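TTHB210-like domain-containing protein (Thermus thermophilus, PDB 3VG8) is of unknown function but is controlled by the sigma-E/anti-sigma-E regulatory system and assembles into a homodecamer. Local coordinates at residues F[35-38]-F[42-45]; F[28-33]-F[58-63]. The protein carries 1 engineered substitution. All coordinates share one frame; numbering follows the deposited sequence.

From the N terminus, the chain leaves strand 20-23, passes through the loop that contains residues 28-32 and enters strand 33-36, whose end and the start of the following turn (35-38) form the first half of interaction 1. After five residues of turn (37-41) strand 42-50 begins, and interaction 1 closes this hairpin within the antiparallel sheet. The chain then runs through helix 51-55 to segment 58-63, where interaction 2 closes a much longer loop by setting the short strand 60-61 against the loop joining strands 20-23 and 33-36. The hairpin contact lies wholly within that larger loop, so the two nest and do not cross. Their centres are about 19 Å apart, yet V45 CG1 packs at 3.5 Å against P32 CB.

Interaction 1. Residues F[35-38]-F[42-45]; sequences AYDR and LVKV
A classic beta bulge marks this hairpin contact, with V43 and K44 both set against the single residue A35. The carbonyl O of A35 takes two donors: V43 N at 2.7 Å, and K44 N in a weak bond of 3.3 Å. In return, A35 N gives a nearly straight bond to K44 O (3.0 Å, 174°). Past the bulge, Y36 and L42 form a non-hydrogen-bonded pair in the antiparallel hairpin of strands 33-36 and 42-50, which belongs to the main sheet. With Y36 CG anti to the carbonyl carbon (chi1 -65°), the ring lies over L42: methyl CD1 makes a CH-pi contact over the face, 4.0 Å from the centroid, and CE2 meets L42 CB at 3.7 Å. Exchanging Y36 for an alanine would probably leave L42 CD1 without its aromatic cover and take away the ring that packs on V3 of a neighbouring subunit. Beside the turn, V43 CG2 comes to 3.8 Å from D37 CB, the two side chains meeting at about a right angle. D37 OD1 accepts the backbone N-H of both A39 and N41, while K44 stretches away to salt bridges with E107 and E98.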
loop_
_atom_site.group_PDB
_atom_site.type_symbol
_atom_site.label_atom_id
_atom_site.label_comp_id
_atom_site.label_asym_id
_atom_site.label_seq_id
_atom_site.Cartn_x
_atom_site.Cartn_y
_atom_site.Cartn_z
ATOM N N ALA F 35 -35.229 -1.988 -4.707
ATOM C CA ALA F 35 -34.386 -0.872 -5.135
ATOM C C ALA F 35 -33.551 -1.282 -6.338
ATOM O O ALA F 35 -32.750 -2.215 -6.258
ATOM C CB ALA F 35 -33.461 -0.429 -4.004
ATOM N N TYR F 36 -33.733 -0.555 -7.438
ATOM C CA TYR F 36 -33.021 -0.814 -8.680
ATOM C C TYR F 36 -31.961 0.245 -8.945
ATOM O O TYR F 36 -32.100 1.386 -8.486
ATOM C CB TYR F 36 -34.017 -0.815 -9.841
ATOM C CG TYR F 36 -35.028 -1.938 -9.779
ATOM C CD1 TYR F 36 -36.171 -1.840 -8.972
ATOM C CD2 TYR F 36 -34.814 -3.127 -10.486
ATOM C CE1 TYR F 36 -37.070 -2.900 -8.866
ATOM C CE2 TYR F 36 -35.710 -4.197 -10.391
ATOM C CZ TYR F 36 -36.830 -4.078 -9.580
ATOM O OH TYR F 36 -37.700 -5.140 -9.471
ATOM N N ASP F 37 -30.904 -0.113 -9.682
ATOM C CA ASP F 37 -29.891 0.883 -10.010
ATOM C C ASP F 37 -30.259 1.582 -11.328
ATOM O O ASP F 37 -31.343 1.366 -11.871
ATOM C CB ASP F 37 -28.486 0.278 -10.088
ATOM C CG ASP F 37 -28.362 -0.834 -11.124
ATOM O OD1 ASP F 37 -29.142 -0.868 -12.119
ATOM O OD2 ASP F 37 -27.448 -1.675 -10.932
ATOM N N ARG F 38 -29.374 2.432 -11.832
ATOM C CA ARG F 38 -29.660 3.159 -13.071
ATOM C C ARG F 38 -29.781 2.262 -14.298
ATOM O O ARG F 38 -30.342 2.669 -15.309
ATOM C CB ARG F 38 -28.587 4.239 -13.315
ATOM C CG ARG F 38 -28.589 5.389 -12.288
ATOM C CD ARG F 38 -27.713 6.552 -12.765
ATOM N NE ARG F 38 -27.480 7.589 -11.758
ATOM C CZ ARG F 38 -28.343 8.557 -11.455
ATOM N NH1 ARG F 38 -29.506 8.630 -12.076
ATOM N NH2 ARG F 38 -28.038 9.454 -10.529
ATOM N N LEU F 42 -31.965 -5.115 -10.146
ATOM C CA LEU F 42 -32.430 -5.119 -8.764
ATOM C C LEU F 42 -31.213 -5.232 -7.832
ATOM O O LEU F 42 -30.453 -6.197 -7.892
ATOM C CB LEU F 42 -33.365 -6.295 -8.522
ATOM C CG LEU F 42 -33.845 -6.475 -7.075
ATOM C CD1 LEU F 42 -34.653 -5.264 -6.630
ATOM C CD2 LEU F 42 -34.698 -7.759 -6.989
ATOM N N VAL F 43 -31.051 -4.235 -6.974
ATOM C CA VAL F 43 -29.933 -4.162 -6.034
ATOM C C VAL F 43 -30.258 -4.741 -4.654
ATOM O O VAL F 43 -29.424 -5.426 -4.036
ATOM C CB VAL F 43 -29.483 -2.678 -5.867
ATOM C CG1 VAL F 43 -28.332 -2.560 -4.880
ATOM C CG2 VAL F 43 -29.032 -2.135 -7.221
ATOM N N LYS F 44 -31.465 -4.474 -4.170
ATOM C CA LYS F 44 -31.844 -4.955 -2.844
ATOM C C LYS F 44 -33.332 -4.964 -2.577
ATOM O O LYS F 44 -34.093 -4.291 -3.250
ATOM C CB LYS F 44 -31.137 -4.147 -1.750
ATOM C CG LYS F 44 -31.443 -2.639 -1.716
ATOM C CD LYS F 44 -30.649 -1.974 -0.572
ATOM C CE LYS F 44 -30.635 -0.453 -0.622
ATOM N NZ LYS F 44 -29.709 0.142 0.411
ATOM N N VAL F 45 -33.706 -5.749 -1.569
ATOM C CA VAL F 45 -35.072 -5.959 -1.113
ATOM C C VAL F 45 -35.139 -5.395 0.313
ATOM O O VAL F 45 -34.439 -5.871 1.216
ATOM C CB VAL F 45 -35.356 -7.464 -1.111
ATOM C CG1 VAL F 45 -36.749 -7.745 -0.608
ATOM C CG2 VAL F 45 -35.172 -7.996 -2.521
#

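Interaction 2. Residues F[28-33]-F[58-63]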
loop_
_atom_site.group_PDB
_atom_site.type_symbol
_atom_site.label_atom_id
_atom_site.label_comp_id
_atom_site.label_asym_id
_atom_site.label_seq_id
_atom_site.Cartn_x
_atom_site.Cartn_y
_atom_site.Cartn_z
ATOM N N LEU F 28 -47.792 -2.795 1.759
ATOM C CA LEU F 28 -47.421 -1.749 2.702
ATOM C C LEU F 28 -48.095 -2.025 4.040
ATOM O O LEU F 28 -49.131 -2.681 4.080
ATOM C CB LEU F 28 -47.857 -0.378 2.171
ATOM C CG LEU F 28 -47.083 0.082 0.937
ATOM C CD1 LEU F 28 -47.646 1.391 0.410
ATOM C CD2 LEU F 28 -45.617 0.242 1.316
ATOM N N PRO F 29 -47.537 -1.499 5.150
ATOM C CA PRO F 29 -46.339 -0.666 5.260
ATOM C C PRO F 29 -45.007 -1.426 5.212
ATOM O O PRO F 29 -43.965 -0.836 4.917
ATOM C CB PRO F 29 -46.537 0.023 6.607
ATOM C CG PRO F 29 -47.086 -1.127 7.430
ATOM C CD PRO F 29 -48.124 -1.736 6.486
ATOM N N GLU F 30 -45.036 -2.720 5.504
ATOM C CA GLU F 30 -43.804 -3.509 5.504
ATOM C C GLU F 30 -43.098 -3.673 4.165
ATOM O O GLU F 30 -41.869 -3.654 4.107
ATOM C CB GLU F 30 -44.044 -4.907 6.059
ATOM C CG GLU F 30 -44.486 -4.948 7.497
ATOM C CD GLU F 30 -45.995 -4.834 7.629
ATOM O OE1 GLU F 30 -46.480 -4.828 8.779
ATOM O OE2 GLU F 30 -46.691 -4.758 6.588
ATOM N N GLY F 31 -43.870 -3.879 3.103
ATOM C CA GLY F 31 -43.281 -4.069 1.797
ATOM C C GLY F 31 -43.151 -5.536 1.433
ATOM O O GLY F 31 -44.070 -6.306 1.677
ATOM N N PRO F 32 -41.976 -5.980 0.949
ATOM C CA PRO F 32 -40.744 -5.217 0.728
ATOM C C PRO F 32 -40.653 -4.252 -0.455
ATOM O O PRO F 32 -41.390 -4.363 -1.438
ATOM C CB PRO F 32 -39.692 -6.315 0.631
ATOM C CG PRO F 32 -40.423 -7.378 -0.120
ATOM C CD PRO F 32 -41.805 -7.377 0.514
ATOM N N PHE F 33 -39.733 -3.296 -0.320
ATOM C CA PHE F 33 -39.463 -2.329 -1.366
ATOM C C PHE F 33 -38.308 -2.910 -2.186
ATOM O O PHE F 33 -37.391 -3.544 -1.641
ATOM C CB PHE F 33 -39.027 -0.992 -0.779
ATOM C CG PHE F 33 -40.130 -0.222 -0.121
ATOM C CD1 PHE F 33 -40.716 -0.685 1.052
ATOM C CD2 PHE F 33 -40.556 0.999 -0.653
ATOM C CE1 PHE F 33 -41.706 0.058 1.693
ATOM C CE2 PHE F 33 -41.546 1.755 -0.018
ATOM C CZ PHE F 33 -42.120 1.286 1.155
ATOM N N HIS F 58 -44.238 -8.043 18.297
ATOM C CA HIS F 58 -45.086 -8.411 17.176
ATOM C C HIS F 58 -44.411 -9.559 16.399
ATOM O O HIS F 58 -43.190 -9.567 16.199
ATOM C CB HIS F 58 -45.260 -7.218 16.232
ATOM C CG HIS F 58 -46.163 -7.502 15.079
ATOM N ND1 HIS F 58 -47.532 -7.378 15.166
ATOM C CD2 HIS F 58 -45.903 -7.974 13.834
ATOM C CE1 HIS F 58 -48.079 -7.761 14.023
ATOM N NE2 HIS F 58 -47.113 -8.129 13.198
ATOM N N LYS F 59 -45.202 -10.523 15.956
ATOM C CA LYS F 59 -44.661 -11.638 15.202
ATOM C C LYS F 59 -44.920 -11.444 13.728
ATOM O O LYS F 59 -46.068 -11.438 13.277
ATOM C CB LYS F 59 -45.268 -12.971 15.666
ATOM C CG LYS F 59 -44.841 -13.371 17.061
ATOM C CD LYS F 59 -45.436 -14.700 17.515
ATOM C CE LYS F 59 -44.839 -15.884 16.775
ATOM N NZ LYS F 59 -45.210 -15.885 15.334
ATOM N N TYR F 60 -43.838 -11.264 12.980
ATOM C CA TYR F 60 -43.921 -11.078 11.538
ATOM C C TYR F 60 -43.620 -12.432 10.922
ATOM O O TYR F 60 -42.483 -12.919 11.007
ATOM C CB TYR F 60 -42.884 -10.057 11.080
ATOM C CG TYR F 60 -43.224 -8.627 11.402
ATOM C CD1 TYR F 60 -44.117 -7.907 10.608
ATOM C CD2 TYR F 60 -42.624 -7.977 12.465
ATOM C CE1 TYR F 60 -44.389 -6.579 10.867
ATOM C CE2 TYR F 60 -42.893 -6.645 12.735
ATOM C CZ TYR F 60 -43.769 -5.950 11.936
ATOM O OH TYR F 60 -44.013 -4.616 12.196
ATOM N N VAL F 61 -44.633 -13.050 10.321
ATOM C CA VAL F 61 -44.456 -14.372 9.726
ATOM C C VAL F 61 -44.841 -14.360 8.260
ATOM O O VAL F 61 -45.800 -13.680 7.867
ATOM C CB VAL F 61 -45.319 -15.425 10.450
ATOM C CG1 VAL F 61 -44.989 -16.821 9.941
ATOM C CG2 VAL F 61 -45.082 -15.342 11.950
ATOM N N ASP F 62 -44.076 -15.099 7.454
ATOM C CA ASP F 62 -44.336 -15.217 6.019
ATOM C C ASP F 62 -44.446 -13.849 5.361
ATOM O O ASP F 62 -45.413 -13.581 4.665
ATOM C CB ASP F 62 -45.649 -15.980 5.790
ATOM C CG ASP F 62 -45.778 -16.531 4.362
ATOM O OD1 ASP F 62 -46.924 -16.778 3.934
ATOM O OD2 ASP F 62 -44.750 -16.738 3.672
ATOM N N ILE F 63 -43.463 -12.984 5.579
ATOM C CA ILE F 63 -43.502 -11.639 5.006
ATOM C C ILE F 63 -42.783 -11.575 3.651
ATOM O O ILE F 63 -41.777 -12.263 3.435
ATOM C CB ILE F 63 -42.862 -10.615 5.984
ATOM C CG1 ILE F 63 -43.488 -10.773 7.359
ATOM C CG2 ILE F 63 -43.115 -9.198 5.513
ATOM C CD1 ILE F 63 -44.990 -10.511 7.382
HETATM O O HOH W 1 -45.460 -3.417 10.606
#
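E30, I63 and Y60 carry this partly buried contact, and E30 has the largest share of the buried surface. A turn about its CB-CG bond (chi2 87°) brings the carboxylate round to the tyrosine. OE1 lies at the edge of the Y60 ring, near the ring plane and 3.4 Å from CE1, while E30 CG is 3.7 Å from the same carbon. The carboxylate and ring planes are turned 72° apart. An acidic oxygen placed against the ring C-H in this way is probably favoured by electrostatics. A water completes the link, also lying at the edge of the ring: it donates a short bond of 2.5 Å to E30 OE1 and joins Y60 OH at 2.5 Å, so the glutamate and the phenol are bridged without bonding directly. I63 adds a looser apolar contact, its CG2 standing 4.4 Å from E30 CB.

The contact ties the loop between strands 20-23 and 33-36 to the short strand 60-61 beyond helix 51-55. That loop is shaped by cis peptide bonds before P29 and P32, and by G31, whose backbone angles call for glycine; a backbone bond between E30 and M48 holds it to strand 42-50. On the other side, the chain turns a corner at D62. Y60 and I63 pair with an antiparallel strand of a neighbouring subunit, carrying the sheet across the interface.

Within its own segment the Y60 ring is further confined by H58, whose CD2 sits over the centre of one face, 3.3 Å above the plane. P50 and K53 pack on the same tyrosine, as does M81 of the neighbouring subunit.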